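Local coordinates for sugar kinase MJ0406 (PDB 2C4E), which phosphorylates a wide range of nucleosides, above all inosine, guanosine and cytidine, with ATP as its best phosphate donor, at residues V57-F69 against A117-T131. Residues are numbered along the deposited sequence; the frame is centred on the assembly and turned at random.
Sequences VNSELLSCVGYDF and AAKHYKELNPPNFNT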
loop_
_atom_site.group_PDB
_atom_site.type_symbol
_atom_site.label_atom_id
_atom_site.label_comp_id
_atom_site.label_asym_id
_atom_site.label_seq_id
_atom_site.Cartn_x
_atom_site.Cartn_y
_atom_site.Cartn_z
ATOM N N VAL A 57 9.574 31.287 8.564
ATOM C CA VAL A 57 11.010 31.063 8.681
ATOM C C VAL A 57 11.436 30.276 7.466
ATOM O O VAL A 57 10.757 29.336 7.061
ATOM C CB VAL A 57 11.374 30.336 9.987
ATOM C CG1 VAL A 57 12.859 29.929 9.991
ATOM C CG2 VAL A 57 11.023 31.218 11.176
ATOM N N ASN A 58 12.533 30.690 6.848
ATOM C CA ASN A 58 12.962 30.069 5.611
ATOM C C ASN A 58 13.519 28.710 5.938
ATOM O O ASN A 58 14.288 28.578 6.873
ATOM C CB ASN A 58 14.004 30.933 4.902
ATOM C CG ASN A 58 13.414 32.221 4.367
ATOM O OD1 ASN A 58 12.340 32.221 3.771
ATOM N ND2 ASN A 58 14.101 33.327 4.596
ATOM N N SER A 59 13.064 27.685 5.236
ATOM C CA SER A 59 13.576 26.348 5.453
ATOM C C SER A 59 14.122 25.776 4.164
ATOM O O SER A 59 13.802 26.220 3.061
ATOM C CB SER A 59 12.505 25.422 6.041
ATOM O OG SER A 59 11.400 25.283 5.175
ATOM N N GLU A 60 14.986 24.795 4.326
ATOM C CA GLU A 60 15.514 24.043 3.212
ATOM C C GLU A 60 15.425 22.579 3.586
ATOM O O GLU A 60 15.466 22.229 4.756
ATOM C CB GLU A 60 16.954 24.460 2.883
ATOM C CG GLU A 60 18.012 24.208 3.948
ATOM C CD GLU A 60 19.420 24.588 3.474
ATOM O OE1 GLU A 60 19.540 25.335 2.487
ATOM O OE2 GLU A 60 20.419 24.143 4.093
ATOM N N LEU A 61 15.309 21.730 2.585
ATOM C CA LEU A 61 15.074 20.319 2.785
ATOM C C LEU A 61 16.166 19.486 2.146
ATOM O O LEU A 61 16.581 19.759 1.003
ATOM C CB LEU A 61 13.710 19.991 2.181
ATOM C CG LEU A 61 12.997 18.665 2.448
ATOM C CD1 LEU A 61 12.709 18.440 3.903
ATOM C CD2 LEU A 61 11.699 18.681 1.657
ATOM N N LEU A 62 16.654 18.490 2.879
ATOM C CA LEU A 62 17.603 17.517 2.354
ATOM C C LEU A 62 16.972 16.140 2.542
ATOM O O LEU A 62 16.856 15.662 3.668
ATOM C CB LEU A 62 18.952 17.593 3.077
ATOM C CG LEU A 62 20.110 16.883 2.362
ATOM C CD1 LEU A 62 21.417 17.288 3.014
ATOM C CD2 LEU A 62 19.956 15.362 2.377
ATOM N N SER A 63 16.548 15.540 1.429
ATOM C CA SER A 63 15.932 14.220 1.405
ATOM C C SER A 63 16.312 13.495 0.124
ATOM O O SER A 63 16.696 14.128 -0.858
ATOM C CB SER A 63 14.400 14.318 1.423
ATOM O OG SER A 63 13.924 15.145 2.463
ATOM N N CYS A 64 16.191 12.174 0.143
ATOM C CA CYS A 64 16.225 11.366 -1.075
ATOM C C CYS A 64 14.801 11.087 -1.570
ATOM O O CYS A 64 13.992 10.474 -0.866
ATOM C CB CYS A 64 16.932 10.034 -0.820
ATOM S SG CYS A 64 18.697 10.175 -0.473
ATOM N N VAL A 65 14.505 11.550 -2.781
ATOM C CA VAL A 65 13.210 11.327 -3.427
ATOM C C VAL A 65 13.396 10.481 -4.688
ATOM O O VAL A 65 14.519 10.225 -5.106
ATOM C CB VAL A 65 12.481 12.671 -3.720
ATOM C CG1 VAL A 65 12.299 13.460 -2.425
ATOM C CG2 VAL A 65 13.236 13.516 -4.750
ATOM N N GLY A 66 12.296 10.026 -5.270
ATOM C CA GLY A 66 12.339 9.066 -6.370
ATOM C C GLY A 66 11.963 9.652 -7.715
ATOM O O GLY A 66 11.714 10.849 -7.839
ATOM N N TYR A 67 11.913 8.782 -8.727
ATOM C CA TYR A 67 11.539 9.166 -10.091
ATOM C C TYR A 67 10.108 9.691 -10.207
ATOM O O TYR A 67 9.768 10.361 -11.198
ATOM C CB TYR A 67 11.756 7.992 -11.070
ATOM C CG TYR A 67 10.964 6.717 -10.765
ATOM C CD1 TYR A 67 9.596 6.635 -11.038
ATOM C CD2 TYR A 67 11.588 5.588 -10.221
ATOM C CE1 TYR A 67 8.865 5.470 -10.765
ATOM C CE2 TYR A 67 10.867 4.418 -9.946
ATOM C CZ TYR A 67 9.505 4.367 -10.223
ATOM O OH TYR A 67 8.777 3.224 -9.953
ATOM N N ASP A 68 9.268 9.357 -9.219
ATOM C CA ASP A 68 7.872 9.809 -9.180
ATOM C C ASP A 68 7.684 11.113 -8.410
ATOM O O ASP A 68 6.567 11.607 -8.286
ATOM C CB ASP A 68 6.956 8.715 -8.612
ATOM C CG ASP A 68 7.228 8.407 -7.148
ATOM O OD1 ASP A 68 8.346 8.695 -6.674
ATOM O OD2 ASP A 68 6.383 7.867 -6.402
ATOM N N PHE A 69 8.771 11.651 -7.867
ATOM C CA PHE A 69 8.751 12.987 -7.278
ATOM C C PHE A 69 8.820 14.036 -8.380
ATOM O O PHE A 69 8.073 15.005 -8.350
ATOM C CB PHE A 69 9.936 13.174 -6.335
ATOM C CG PHE A 69 9.745 14.280 -5.331
ATOM C CD1 PHE A 69 9.032 14.050 -4.169
ATOM C CD2 PHE A 69 10.288 15.545 -5.547
ATOM C CE1 PHE A 69 8.868 15.058 -3.222
ATOM C CE2 PHE A 69 10.114 16.559 -4.611
ATOM C CZ PHE A 69 9.406 16.314 -3.448
ATOM N N ALA A 117 13.745 5.231 -2.241
ATOM C CA ALA A 117 14.909 6.082 -2.551
ATOM C C ALA A 117 15.803 6.424 -1.355
ATOM O O ALA A 117 16.923 6.905 -1.540
ATOM C CB ALA A 117 14.441 7.384 -3.218
ATOM N N ALA A 118 15.305 6.217 -0.136
ATOM C CA ALA A 118 16.139 6.325 1.066
ATOM C C ALA A 118 17.345 5.370 1.050
ATOM O O ALA A 118 18.301 5.552 1.813
ATOM C CB ALA A 118 15.297 6.089 2.313
ATOM N N LYS A 119 17.316 4.358 0.184
ATOM C CA LYS A 119 18.487 3.499 -0.001
ATOM C C LYS A 119 19.728 4.313 -0.398
ATOM O O LYS A 119 20.856 3.877 -0.176
ATOM C CB LYS A 119 18.210 2.370 -1.017
ATOM C CG LYS A 119 18.077 2.820 -2.469
ATOM C CD LYS A 119 19.428 2.959 -3.146
ATOM C CE LYS A 119 19.450 2.405 -4.527
ATOM N NZ LYS A 119 20.842 2.304 -5.062
ATOM N N HIS A 120 19.518 5.488 -0.987
ATOM C CA HIS A 120 20.621 6.295 -1.503
ATOM C C HIS A 120 21.417 7.033 -0.421
ATOM O O HIS A 120 22.540 7.443 -0.701
ATOM C CB HIS A 120 20.127 7.310 -2.549
ATOM C CG HIS A 120 19.689 6.693 -3.837
ATOM N ND1 HIS A 120 20.557 6.033 -4.682
ATOM C CD2 HIS A 120 18.470 6.623 -4.422
ATOM C CE1 HIS A 120 19.891 5.592 -5.733
ATOM N NE2 HIS A 120 18.626 5.941 -5.602
ATOM N N TYR A 121 20.869 7.229 0.784
ATOM C CA TYR A 121 21.628 7.936 1.825
ATOM C C TYR A 121 23.019 7.335 2.056
ATOM O O TYR A 121 23.980 8.069 2.222
ATOM C CB TYR A 121 20.885 8.009 3.173
ATOM C CG TYR A 121 19.695 8.940 3.173
ATOM C CD1 TYR A 121 18.403 8.430 3.211
ATOM C CD2 TYR A 121 19.853 10.324 3.099
ATOM C CE1 TYR A 121 17.305 9.254 3.207
ATOM C CE2 TYR A 121 18.749 11.164 3.092
ATOM C CZ TYR A 121 17.476 10.617 3.152
ATOM O OH TYR A 121 16.368 11.417 3.125
ATOM N N LYS A 122 23.136 6.009 2.062
ATOM C CA LYS A 122 24.443 5.378 2.296
ATOM C C LYS A 122 25.465 5.641 1.176
ATOM O O LYS A 122 26.660 5.435 1.368
ATOM C CB LYS A 122 24.296 3.876 2.582
ATOM C CG LYS A 122 23.778 3.041 1.432
ATOM C CD LYS A 122 23.598 1.578 1.873
ATOM C CE LYS A 122 22.665 0.793 0.963
ATOM N NZ LYS A 122 21.378 1.506 0.705
ATOM N N GLU A 123 24.995 6.090 0.017
ATOM C CA GLU A 123 25.874 6.488 -1.087
ATOM C C GLU A 123 26.340 7.940 -0.986
ATOM O O GLU A 123 27.231 8.350 -1.720
ATOM C CB GLU A 123 25.152 6.318 -2.426
ATOM C CG GLU A 123 24.729 4.892 -2.751
ATOM C CD GLU A 123 23.547 4.832 -3.710
ATOM O OE1 GLU A 123 23.309 5.808 -4.462
ATOM O OE2 GLU A 123 22.851 3.798 -3.706
ATOM N N LEU A 124 25.717 8.713 -0.102
ATOM C CA LEU A 124 25.907 10.159 -0.050
ATOM C C LEU A 124 26.629 10.623 1.209
ATOM O O LEU A 124 26.745 9.902 2.192
ATOM C CB LEU A 124 24.547 10.870 -0.125
ATOM C CG LEU A 124 23.665 10.520 -1.327
ATOM C CD1 LEU A 124 22.255 11.045 -1.110
ATOM C CD2 LEU A 124 24.252 11.069 -2.620
ATOM N N ASN A 125 27.112 11.857 1.151
ATOM C CA ASN A 125 27.655 12.533 2.313
ATOM C C ASN A 125 27.028 13.915 2.400
ATOM O O ASN A 125 26.658 14.495 1.384
ATOM C CB ASN A 125 29.180 12.589 2.234
ATOM C CG ASN A 125 29.818 11.214 2.425
ATOM O OD1 ASN A 125 29.741 10.624 3.501
ATOM N ND2 ASN A 125 30.424 10.691 1.373
ATOM N N PRO A 126 26.838 14.420 3.612
ATOM C CA PRO A 126 26.203 15.737 3.773
ATOM C C PRO A 126 27.034 16.895 3.225
ATOM O O PRO A 126 28.258 16.854 3.279
ATOM C CB PRO A 126 26.004 15.867 5.292
ATOM C CG PRO A 126 26.902 14.846 5.929
ATOM C CD PRO A 126 27.175 13.787 4.898
ATOM N N PRO A 127 26.375 17.932 2.719
ATOM C CA PRO A 127 27.086 19.149 2.330
ATOM C C PRO A 127 27.375 19.979 3.560
ATOM O O PRO A 127 26.881 19.650 4.637
ATOM C CB PRO A 127 26.072 19.860 1.435
ATOM C CG PRO A 127 24.772 19.481 1.990
ATOM C CD PRO A 127 24.926 18.063 2.505
ATOM N N ASN A 128 28.174 21.035 3.411
ATOM C CA ASN A 128 28.223 22.060 4.431
ATOM C C ASN A 128 26.845 22.732 4.488
ATOM O O ASN A 128 26.165 22.898 3.469
ATOM C CB ASN A 128 29.330 23.083 4.161
ATOM C CG ASN A 128 30.726 22.490 4.322
ATOM O OD1 ASN A 128 31.499 22.417 3.362
ATOM N ND2 ASN A 128 31.048 22.049 5.541
ATOM N N PHE A 129 26.424 23.061 5.695
ATOM C CA PHE A 129 25.181 23.748 5.934
ATOM C C PHE A 129 25.514 25.163 6.345
ATOM O O PHE A 129 26.440 25.385 7.128
ATOM C CB PHE A 129 24.427 23.051 7.072
ATOM C CG PHE A 129 24.097 21.605 6.790
ATOM C CD1 PHE A 129 23.095 21.285 5.909
ATOM C CD2 PHE A 129 24.795 20.579 7.401
ATOM C CE1 PHE A 129 22.778 19.964 5.650
ATOM C CE2 PHE A 129 24.470 19.261 7.124
ATOM C CZ PHE A 129 23.455 18.976 6.262
ATOM N N ASN A 130 24.767 26.126 5.817
ATOM C CA ASN A 130 24.972 27.516 6.164
ATOM C C ASN A 130 23.822 28.085 6.968
ATOM O O ASN A 130 23.697 29.306 7.101
ATOM C CB ASN A 130 25.176 28.345 4.881
ATOM C CG ASN A 130 26.401 27.916 4.103
ATOM O OD1 ASN A 130 26.381 27.871 2.857
ATOM N ND2 ASN A 130 27.487 27.614 4.816
ATOM N N THR A 131 23.001 27.200 7.520
ATOM C CA THR A 131 21.821 27.589 8.275
ATOM C C THR A 131 22.085 27.710 9.776
ATOM O O THR A 131 23.052 27.177 10.294
ATOM C CB THR A 131 20.713 26.547 8.041
ATOM O OG1 THR A 131 21.262 25.222 8.152
ATOM C CG2 THR A 131 20.187 26.650 6.616
HETATM O O HOH W 1 22.681 25.616 3.974
#
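Cys64 SG sits almost squarely over one face of the Tyr121 ring, 3.6 Å from the ring centroid and 9° off its normal, a sulfur-aromatic contact; Leu62 CD2 comes up near the plane at that ring's edge. The Phe129 ring carries Pro127 O over one face, toward the rim, and takes Leu62 CD1 and Glu60 OE2 at its edge. With SG anti to the carbonyl carbon (chi1 -67°), the sulfur reaches the same tyrosine that the amide meets: Cys64 N donates to Tyr121 OH over 3.1 Å at 155°, while SG also packs on Leu124 CD1 at 3.7 Å and His120 CB. Next to this, Ala117 CB lies 3.4 Å from Val65 O. Further along, Leu62 CD1 abuts Pro127 CD at 3.6 Å, and the leucine crosses Phe129; Phe143 of helix 141-151 also touches it. Glu60 OE2 lies 3.6 Å from Thr131 CG2, accepts from a water at 2.7 Å that in turn accepts from Asn130 N, and is hydrogen-bonded to Thr9 OG1 of strand 7-11. The connection between strands 109-114 and 131-136 thus packs its 3-10 segment on Ser63 to Gly66 and its later part beside strand 58-62, one edge of the large sheet in this ribokinase-fold enzyme; Ala118 approaches substrate-binding Phe113. Amide and sulfur together probably fix the tyrosine ring against Cys64, and the hydrogen bonds to OE2 would help keep a buried carboxylate charged.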